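Local coordinates for glycosyl hydrolases family 2, sugar binding domain protein (PDB 6D1P) that is a family 2 beta-glucuronidase of a human gut Bacteroides, which probably cleaves glucuronic acid from O-glycosides, at residues 652-657 with 689-694; 662-667 with 676-681. All blocks are in the same frame, centred on the assembly; numbering follows the deposited sequence.

Contact 1: 652-657 with 689-694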
ATOM      1  N   VAL A 652     -40.799  25.497 -28.322  1.00 31.93           N
ATOM      2  CA  VAL A 652     -39.977  24.398 -28.796  1.00 34.27           C
ATOM      3  C   VAL A 652     -40.853  23.532 -29.668  1.00 34.53           C
ATOM      4  O   VAL A 652     -41.969  23.179 -29.273  1.00 35.75           O
ATOM      5  CB  VAL A 652     -39.390  23.562 -27.638  1.00 33.16           C
ATOM      6  CG1 VAL A 652     -38.763  22.284 -28.174  1.00 30.82           C
ATOM      7  CG2 VAL A 652     -38.389  24.389 -26.852  1.00 30.15           C
ATOM      8  N   GLU A 653     -40.357  23.184 -30.846  1.00 35.39           N
ATOM      9  CA  GLU A 653     -41.046  22.254 -31.720  1.00 36.31           C
ATOM     10  C   GLU A 653     -40.257  20.953 -31.814  1.00 36.51           C
ATOM     11  O   GLU A 653     -39.031  20.968 -31.997  1.00 32.15           O
ATOM     12  CB  GLU A 653     -41.266  22.856 -33.107  1.00 35.99           C
ATOM     13  CG  GLU A 653     -41.995  21.904 -34.040  1.00 39.78           C
ATOM     14  CD  GLU A 653     -42.602  22.587 -35.259  1.00 43.14           C
ATOM     15  OE1 GLU A 653     -43.508  21.953 -35.847  1.00 36.48           O
ATOM     16  OE2 GLU A 653     -42.182  23.727 -35.606  1.00 33.64           O
ATOM     17  N   LEU A 654     -40.972  19.839 -31.694  1.00 30.82           N
ATOM     18  CA  LEU A 654     -40.399  18.512 -31.777  1.00 35.86           C
ATOM     19  C   LEU A 654     -40.703  17.918 -33.141  1.00 41.61           C
ATOM     20  O   LEU A 654     -41.802  18.096 -33.677  1.00 43.90           O
ATOM     21  CB  LEU A 654     -40.964  17.608 -30.679  1.00 35.39           C
ATOM     22  CG  LEU A 654     -40.221  16.285 -30.520  1.00 35.66           C
ATOM     23  CD1 LEU A 654     -38.850  16.533 -29.903  1.00 34.96           C
ATOM     24  CD2 LEU A 654     -41.034  15.287 -29.708  1.00 34.07           C
ATOM     25  N   PHE A 655     -39.726  17.214 -33.702  1.00 40.21           N
ATOM     26  CA  PHE A 655     -39.921  16.472 -34.937  1.00 41.62           C
ATOM     27  C   PHE A 655     -39.482  15.040 -34.697  1.00 40.83           C
ATOM     28  O   PHE A 655     -38.408  14.805 -34.129  1.00 44.34           O
ATOM     29  CB  PHE A 655     -39.121  17.059 -36.106  1.00 40.73           C
ATOM     30  CG  PHE A 655     -39.312  18.535 -36.317  1.00 39.13           C
ATOM     31  CD1 PHE A 655     -40.234  19.004 -37.246  1.00 40.63           C
ATOM     32  CD2 PHE A 655     -38.527  19.452 -35.639  1.00 38.79           C
ATOM     33  CE1 PHE A 655     -40.392  20.371 -37.459  1.00 39.70           C
ATOM     34  CE2 PHE A 655     -38.686  20.821 -35.840  1.00 39.25           C
ATOM     35  CZ  PHE A 655     -39.619  21.277 -36.755  1.00 39.01           C
ATOM     36  N   VAL A 656     -40.305  14.094 -35.133  1.00 38.00           N
ATOM     37  CA  VAL A 656     -39.995  12.676 -35.055  1.00 41.98           C
ATOM     38  C   VAL A 656     -40.034  12.105 -36.471  1.00 48.78           C
ATOM     39  O   VAL A 656     -41.074  12.168 -37.145  1.00 46.55           O
ATOM     40  CB  VAL A 656     -40.966  11.941 -34.125  1.00 39.93           C
ATOM     41  CG1 VAL A 656     -40.598  10.461 -34.033  1.00 36.77           C
ATOM     42  CG2 VAL A 656     -40.935  12.597 -32.763  1.00 36.85           C
ATOM     43  N   ASN A 657     -38.892  11.571 -36.925  1.00 43.22           N
ATOM     44  CA  ASN A 657     -38.771  10.967 -38.258  1.00 43.77           C
ATOM     45  C   ASN A 657     -39.262  11.919 -39.353  1.00 41.88           C
ATOM     46  O   ASN A 657     -39.964  11.523 -40.286  1.00 44.63           O
ATOM     47  CB  ASN A 657     -39.511   9.624 -38.310  1.00 40.87           C
ATOM     48  CG  ASN A 657     -38.810   8.539 -37.502  1.00 43.26           C
ATOM     49  OD1 ASN A 657     -37.592   8.584 -37.313  1.00 40.06           O
ATOM     50  ND2 ASN A 657     -39.573   7.552 -37.036  1.00 40.81           N
ATOM     51  N   ILE A 689     -35.097  11.923 -33.836  1.00 39.97           N
ATOM     52  CA  ILE A 689     -35.898  12.843 -33.041  1.00 35.57           C
ATOM     53  C   ILE A 689     -35.151  14.159 -33.017  1.00 35.04           C
ATOM     54  O   ILE A 689     -33.989  14.207 -32.600  1.00 35.47           O
ATOM     55  CB  ILE A 689     -36.141  12.327 -31.614  1.00 32.82           C
ATOM     56  CG1 ILE A 689     -37.160  11.190 -31.630  1.00 35.44           C
ATOM     57  CG2 ILE A 689     -36.617  13.456 -30.704  1.00 31.88           C
ATOM     58  CD1 ILE A 689     -36.825  10.050 -30.700  1.00 38.76           C
ATOM     59  N   THR A 690     -35.790  15.213 -33.497  1.00 36.54           N
ATOM     60  CA  THR A 690     -35.162  16.521 -33.497  1.00 37.17           C
ATOM     61  C   THR A 690     -36.080  17.517 -32.818  1.00 34.49           C
ATOM     62  O   THR A 690     -37.288  17.305 -32.698  1.00 34.62           O
ATOM     63  CB  THR A 690     -34.848  17.000 -34.913  1.00 40.21           C
ATOM     64  OG1 THR A 690     -36.080  17.192 -35.617  1.00 41.74           O
ATOM     65  CG2 THR A 690     -33.990  15.978 -35.640  1.00 35.86           C
ATOM     66  N   ALA A 691     -35.482  18.629 -32.413  1.00 35.48           N
ATOM     67  CA  ALA A 691     -36.190  19.702 -31.745  1.00 35.47           C
ATOM     68  C   ALA A 691     -35.634  21.032 -32.208  1.00 38.91           C
ATOM     69  O   ALA A 691     -34.427  21.175 -32.438  1.00 37.32           O
ATOM     70  CB  ALA A 691     -36.070  19.609 -30.211  1.00 32.52           C
ATOM     71  N   THR A 692     -36.528  22.007 -32.328  1.00 35.99           N
ATOM     72  CA  THR A 692     -36.134  23.381 -32.571  1.00 41.67           C
ATOM     73  C   THR A 692     -36.819  24.275 -31.546  1.00 39.80           C
ATOM     74  O   THR A 692     -38.034  24.193 -31.338  1.00 37.05           O
ATOM     75  CB  THR A 692     -36.474  23.811 -34.003  1.00 47.39           C
ATOM     76  OG1 THR A 692     -35.756  22.978 -34.923  1.00 47.23           O
ATOM     77  CG2 THR A 692     -36.078  25.260 -34.228  1.00 46.35           C
ATOM     78  N   GLY A 693     -36.026  25.090 -30.879  1.00 42.87           N
ATOM     79  CA  GLY A 693     -36.524  26.044 -29.919  1.00 42.21           C
ATOM     80  C   GLY A 693     -36.368  27.422 -30.517  1.00 44.79           C
ATOM     81  O   GLY A 693     -35.428  27.683 -31.276  1.00 45.22           O
ATOM     82  N   TYR A 694     -37.302  28.297 -30.182  1.00 39.94           N
ATOM     83  CA  TYR A 694     -37.316  29.644 -30.713  1.00 46.14           C
ATOM     84  C   TYR A 694     -37.175  30.602 -29.546  1.00 48.60           C
ATOM     85  O   TYR A 694     -37.922  30.501 -28.566  1.00 46.30           O
ATOM     86  CB  TYR A 694     -38.606  29.900 -31.495  1.00 44.42           C
ATOM     87  CG  TYR A 694     -38.919  28.812 -32.505  1.00 47.20           C
ATOM     88  CD1 TYR A 694     -38.453  28.901 -33.823  1.00 46.98           C
ATOM     89  CD2 TYR A 694     -39.674  27.691 -32.144  1.00 42.50           C
ATOM     90  CE1 TYR A 694     -38.739  27.909 -34.760  1.00 44.71           C
ATOM     91  CE2 TYR A 694     -39.964  26.693 -33.072  1.00 44.04           C
ATOM     92  CZ  TYR A 694     -39.496  26.807 -34.383  1.00 46.56           C
ATOM     93  OH  TYR A 694     -39.785  25.815 -35.309  1.00 43.14           O
TER

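Contact 2: 662-667 with 676-681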
ATOM      1  N   GLY A 662     -45.695  19.215 -33.107  1.00 40.34           N
ATOM      2  CA  GLY A 662     -46.343  20.356 -32.493  1.00 38.69           C
ATOM      3  C   GLY A 662     -45.379  21.336 -31.852  1.00 39.50           C
ATOM      4  O   GLY A 662     -44.365  20.952 -31.259  1.00 43.05           O
ATOM      5  N   ARG A 663     -45.684  22.614 -31.992  1.00 34.93           N
ATOM      6  CA  ARG A 663     -45.003  23.662 -31.248  1.00 37.82           C
ATOM      7  C   ARG A 663     -45.665  23.794 -29.879  1.00 39.17           C
ATOM      8  O   ARG A 663     -46.896  23.791 -29.774  1.00 38.81           O
ATOM      9  CB  ARG A 663     -45.083  24.973 -32.033  1.00 43.38           C
ATOM     10  CG  ARG A 663     -43.946  25.940 -31.839  1.00 46.19           C
ATOM     11  CD  ARG A 663     -43.730  26.717 -33.130  1.00 46.54           C
ATOM     12  NE  ARG A 663     -42.986  27.957 -32.922  1.00 53.49           N
ATOM     13  CZ  ARG A 663     -42.471  28.690 -33.909  1.00 56.24           C
ATOM     14  NH1 ARG A 663     -42.609  28.297 -35.173  1.00 54.02           N
ATOM     15  NH2 ARG A 663     -41.810  29.811 -33.630  1.00 56.02           N
ATOM     16  N   LYS A 664     -44.857  23.845 -28.820  1.00 39.45           N
ATOM     17  CA  LYS A 664     -45.386  23.936 -27.466  1.00 33.92           C
ATOM     18  C   LYS A 664     -44.689  25.054 -26.715  1.00 30.36           C
ATOM     19  O   LYS A 664     -43.551  25.422 -27.013  1.00 34.37           O
ATOM     20  CB  LYS A 664     -45.265  22.623 -26.697  1.00 27.87           C
ATOM     21  CG  LYS A 664     -46.162  21.538 -27.240  1.00 30.62           C
ATOM     22  CD  LYS A 664     -46.210  20.323 -26.330  1.00 33.78           C
ATOM     23  CE  LYS A 664     -47.090  19.240 -26.923  1.00 34.07           C
ATOM     24  NZ  LYS A 664     -47.197  18.032 -26.054  1.00 34.95           N
ATOM     25  N   LYS A 665     -45.420  25.630 -25.776  1.00 36.05           N
ATOM     26  CA  LYS A 665     -44.947  26.774 -25.021  1.00 39.38           C
ATOM     27  C   LYS A 665     -44.381  26.287 -23.696  1.00 39.37           C
ATOM     28  O   LYS A 665     -44.894  25.332 -23.096  1.00 30.07           O
ATOM     29  CB  LYS A 665     -46.076  27.787 -24.799  1.00 37.70           C
ATOM     30  CG  LYS A 665     -45.625  29.061 -24.078  1.00 48.75           C
ATOM     31  CD  LYS A 665     -46.784  30.069 -23.843  1.00 59.33           C
ATOM     32  CE  LYS A 665     -47.098  30.277 -22.352  1.00 52.85           C
ATOM     33  NZ  LYS A 665     -47.997  29.225 -21.773  1.00 52.16           N
ATOM     34  N   ARG A 666     -43.302  26.931 -23.264  1.00 39.29           N
ATOM     35  CA  ARG A 666     -42.642  26.538 -22.031  1.00 41.01           C
ATOM     36  C   ARG A 666     -43.412  27.076 -20.826  1.00 40.08           C
ATOM     37  O   ARG A 666     -43.739  28.268 -20.756  1.00 37.19           O
ATOM     38  CB  ARG A 666     -41.188  27.030 -22.006  1.00 35.44           C
ATOM     39  CG  ARG A 666     -40.370  26.390 -20.877  1.00 31.35           C
ATOM     40  CD  ARG A 666     -39.049  27.112 -20.595  1.00 32.38           C
ATOM     41  NE  ARG A 666     -38.346  26.491 -19.469  1.00 37.99           N
ATOM     42  CZ  ARG A 666     -38.584  26.762 -18.185  1.00 36.92           C
ATOM     43  NH1 ARG A 666     -39.507  27.659 -17.842  1.00 36.12           N
ATOM     44  NH2 ARG A 666     -37.905  26.131 -17.242  1.00 30.50           N
ATOM     45  N   ASN A 667     -43.687  26.186 -19.869  1.00 39.62           N
ATOM     46  CA  ASN A 667     -44.400  26.551 -18.651  1.00 38.34           C
ATOM     47  C   ASN A 667     -43.836  25.707 -17.506  1.00 36.36           C
ATOM     48  O   ASN A 667     -44.189  24.531 -17.376  1.00 33.40           O
ATOM     49  CB  ASN A 667     -45.898  26.342 -18.835  1.00 39.68           C
ATOM     50  CG  ASN A 667     -46.680  26.596 -17.569  1.00 38.44           C
ATOM     51  OD1 ASN A 667     -46.151  27.141 -16.596  1.00 33.91           O
ATOM     52  ND2 ASN A 667     -47.951  26.189 -17.568  1.00 37.75           N
ATOM     53  N   LEU A 676     -42.748  21.108 -22.169  1.00 35.68           N
ATOM     54  CA  LEU A 676     -42.079  20.674 -23.398  1.00 30.89           C
ATOM     55  C   LEU A 676     -41.941  19.149 -23.391  1.00 30.82           C
ATOM     56  O   LEU A 676     -40.868  18.574 -23.192  1.00 34.53           O
ATOM     57  CB  LEU A 676     -40.733  21.371 -23.543  1.00 25.23           C
ATOM     58  CG  LEU A 676     -40.830  22.867 -23.235  1.00 29.10           C
ATOM     59  CD1 LEU A 676     -39.479  23.590 -23.300  1.00 22.82           C
ATOM     60  CD2 LEU A 676     -41.884  23.569 -24.145  1.00 35.49           C
ATOM     61  N   ARG A 677     -43.068  18.482 -23.614  1.00 29.22           N
ATOM     62  CA  ARG A 677     -43.109  17.031 -23.667  1.00 28.71           C
ATOM     63  C   ARG A 677     -44.141  16.612 -24.699  1.00 34.70           C
ATOM     64  O   ARG A 677     -45.167  17.279 -24.865  1.00 38.40           O
ATOM     65  CB  ARG A 677     -43.450  16.415 -22.304  1.00 32.07           C
ATOM     66  CG  ARG A 677     -44.792  16.887 -21.712  1.00 34.92           C
ATOM     67  CD  ARG A 677     -45.104  16.174 -20.400  1.00 35.78           C
ATOM     68  NE  ARG A 677     -46.450  16.480 -19.943  1.00 36.26           N
ATOM     69  CZ  ARG A 677     -46.772  17.572 -19.248  1.00 36.31           C
ATOM     70  NH1 ARG A 677     -45.840  18.466 -18.925  1.00 30.31           N
ATOM     71  NH2 ARG A 677     -48.033  17.782 -18.880  1.00 27.58           N
ATOM     72  N   TRP A 678     -43.840  15.519 -25.398  1.00 33.84           N
ATOM     73  CA  TRP A 678     -44.680  14.911 -26.422  1.00 36.80           C
ATOM     74  C   TRP A 678     -44.753  13.408 -26.198  1.00 38.25           C
ATOM     75  O   TRP A 678     -43.794  12.785 -25.735  1.00 40.84           O
ATOM     76  CB  TRP A 678     -44.131  15.144 -27.837  1.00 31.70           C
ATOM     77  CG  TRP A 678     -44.113  16.561 -28.260  1.00 33.84           C
ATOM     78  CD1 TRP A 678     -44.974  17.162 -29.132  1.00 33.70           C
ATOM     79  CD2 TRP A 678     -43.193  17.576 -27.838  1.00 32.80           C
ATOM     80  NE1 TRP A 678     -44.643  18.489 -29.287  1.00 31.59           N
ATOM     81  CE2 TRP A 678     -43.558  18.770 -28.499  1.00 27.14           C
ATOM     82  CE3 TRP A 678     -42.102  17.594 -26.967  1.00 33.23           C
ATOM     83  CZ2 TRP A 678     -42.866  19.960 -28.323  1.00 27.84           C
ATOM     84  CZ3 TRP A 678     -41.423  18.791 -26.778  1.00 30.31           C
ATOM     85  CH2 TRP A 678     -41.804  19.952 -27.459  1.00 33.55           C
ATOM     86  N   ASN A 679     -45.895  12.826 -26.523  1.00 37.14           N
ATOM     87  CA  ASN A 679     -45.995  11.386 -26.695  1.00 43.87           C
ATOM     88  C   ASN A 679     -45.991  11.094 -28.186  1.00 42.50           C
ATOM     89  O   ASN A 679     -46.558  11.850 -28.976  1.00 45.42           O
ATOM     90  CB  ASN A 679     -47.247  10.821 -26.031  1.00 45.72           C
ATOM     91  CG  ASN A 679     -47.142  10.825 -24.518  1.00 50.07           C
ATOM     92  OD1 ASN A 679     -46.335  11.562 -23.946  1.00 50.40           O
ATOM     93  ND2 ASN A 679     -47.951  10.005 -23.864  1.00 49.36           N
ATOM     94  N   VAL A 680     -45.305  10.031 -28.576  1.00 44.30           N
ATOM     95  CA  VAL A 680     -44.956   9.863 -29.982  1.00 45.41           C
ATOM     96  C   VAL A 680     -44.921   8.377 -30.320  1.00 45.59           C
ATOM     97  O   VAL A 680     -44.554   7.559 -29.466  1.00 47.85           O
ATOM     98  CB  VAL A 680     -43.605  10.535 -30.295  1.00 48.76           C
ATOM     99  CG1 VAL A 680     -43.203  10.280 -31.714  1.00 51.26           C
ATOM    100  CG2 VAL A 680     -43.637  12.050 -30.031  1.00 34.68           C
ATOM    101  N   PRO A 681     -45.314   7.973 -31.526  1.00 50.74           N
ATOM    102  CA  PRO A 681     -45.006   6.612 -31.965  1.00 47.73           C
ATOM    103  C   PRO A 681     -43.538   6.513 -32.338  1.00 49.18           C
ATOM    104  O   PRO A 681     -42.948   7.447 -32.893  1.00 47.46           O
ATOM    105  CB  PRO A 681     -45.904   6.424 -33.194  1.00 51.34           C
ATOM    106  CG  PRO A 681     -46.008   7.805 -33.763  1.00 52.37           C
ATOM    107  CD  PRO A 681     -46.116   8.698 -32.534  1.00 52.09           C
TER

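Contact 1: 652-657 with 689-694
Phe655 lies against Thr690 and Thr692, on one face of the antiparallel pair formed by strands 652-656 and 689-694. Both strands belong to the larger sheet of a two-sheet beta-sandwich. Phe655 and Thr690 form a hydrogen-bonded pair, with Phe655 N 2.6 Å from Thr690 O and a return bond from Thr690 N to Phe655 O. Glu653 and Thr692 are bonded in the same way. The Phe655 CG is anti to its carbonyl carbon (chi1 -51°), which carries the ring over toward the threonines. Thr690 OG1 stands between its own N and carbonyl carbon (chi1 65°) and comes within 3.1 Å of Phe655 CB. Thr692 OG1 meets the ring edge, 3.8 Å from Phe655 CE2, and is hydrogen-bonded to Asp701 of strand 698-709. A serine in place of Phe655 would lack the ring, and would probably leave a gap beside Thr690 and Thr692. Tyr694 reaches back along this face. Its OH gives a weak bond to Glu653 OE2 at 3.2 Å, with ring and carboxylate planes 51° apart. The other face is apolar. Leu654 CD1 touches Ile689 CG2 at 3.9 Å and Ala691 CB at 4.2 Å. Val656 and Ile689 lie side by side. Gly693 faces Val652, and a CB there would sit tightly against Val652 CG2. This aliphatic face turns to the sandwich interior, against Trp678, Val680 and Leu623 of the opposing sheet. The face with Glu653, Phe655 and Tyr694 is the outer one. There the side-chain bond across the pair is weak, and the backbone bonds hold the strands together.

Contact 2: 662-667 with 676-681
Lys664 NZ donates to Arg677 O, modelled at 2.5 Å, so short that the exact length is doubtful. This bond spans the two sheets of a beta-sandwich at one margin. Strands 659-665 and 677-680 are each outermost in their own sheet, and the short segments are 9.0 Å apart between axes. The same ammonium group makes a cation-pi contact, with NZ 4.0 Å from the centroid of the five-membered ring of Trp678 and 15° off the ring normal. Lys664 CG is anti to the carbonyl carbon (chi1 -68°), and the extended chain beyond lays CG, CD and CE across the indole face. CE adds a CH-pi contact to the five-membered ring. At the indole edge, Trp678 NE1 gives a weak, bent bond to Gly662 O, 3.2 Å long with an angle of 133° at the hydrogen. At the backbone angles of Gly662 a CB would press on the carbonyl O of the residue before it, so a glycine fits here. The indole also packs on Val652 and Leu654. The guanidinium groups of Arg666 and Arg677 have their polar partners outside the two segments: Arg677 forms a salt bridge with Asp670, and Arg666 NE bonds to Ser647 O. Beyond Trp678, Leu676 packs where strand 659-665 ends: its CD1 is 3.8 Å from Arg666 CG, and its CD2 lies 3.6 Å from Lys665 O.

Of these segments, strand 651-656 comes first from the N terminus, and the chain then turns into its neighbour 659-665. A loop follows, and contact 2 closes it when 677-680 arrives on the opposing sheet. The chain then returns to the first sheet as 685-695 and pairs with 651-656, which closes the longer loop of contact 1. Contact 2 is therefore nested within contact 1. Contact 1 holds strands within one sheet, whereas contact 2 joins the two sheets at one margin. The two contacts meet directly: Val652 O probably accepts a hydrogen bond from Lys664 N, Tyr694 makes a cation-pi contact with Arg663, and Val656 CG2 packs on Val680 CG1.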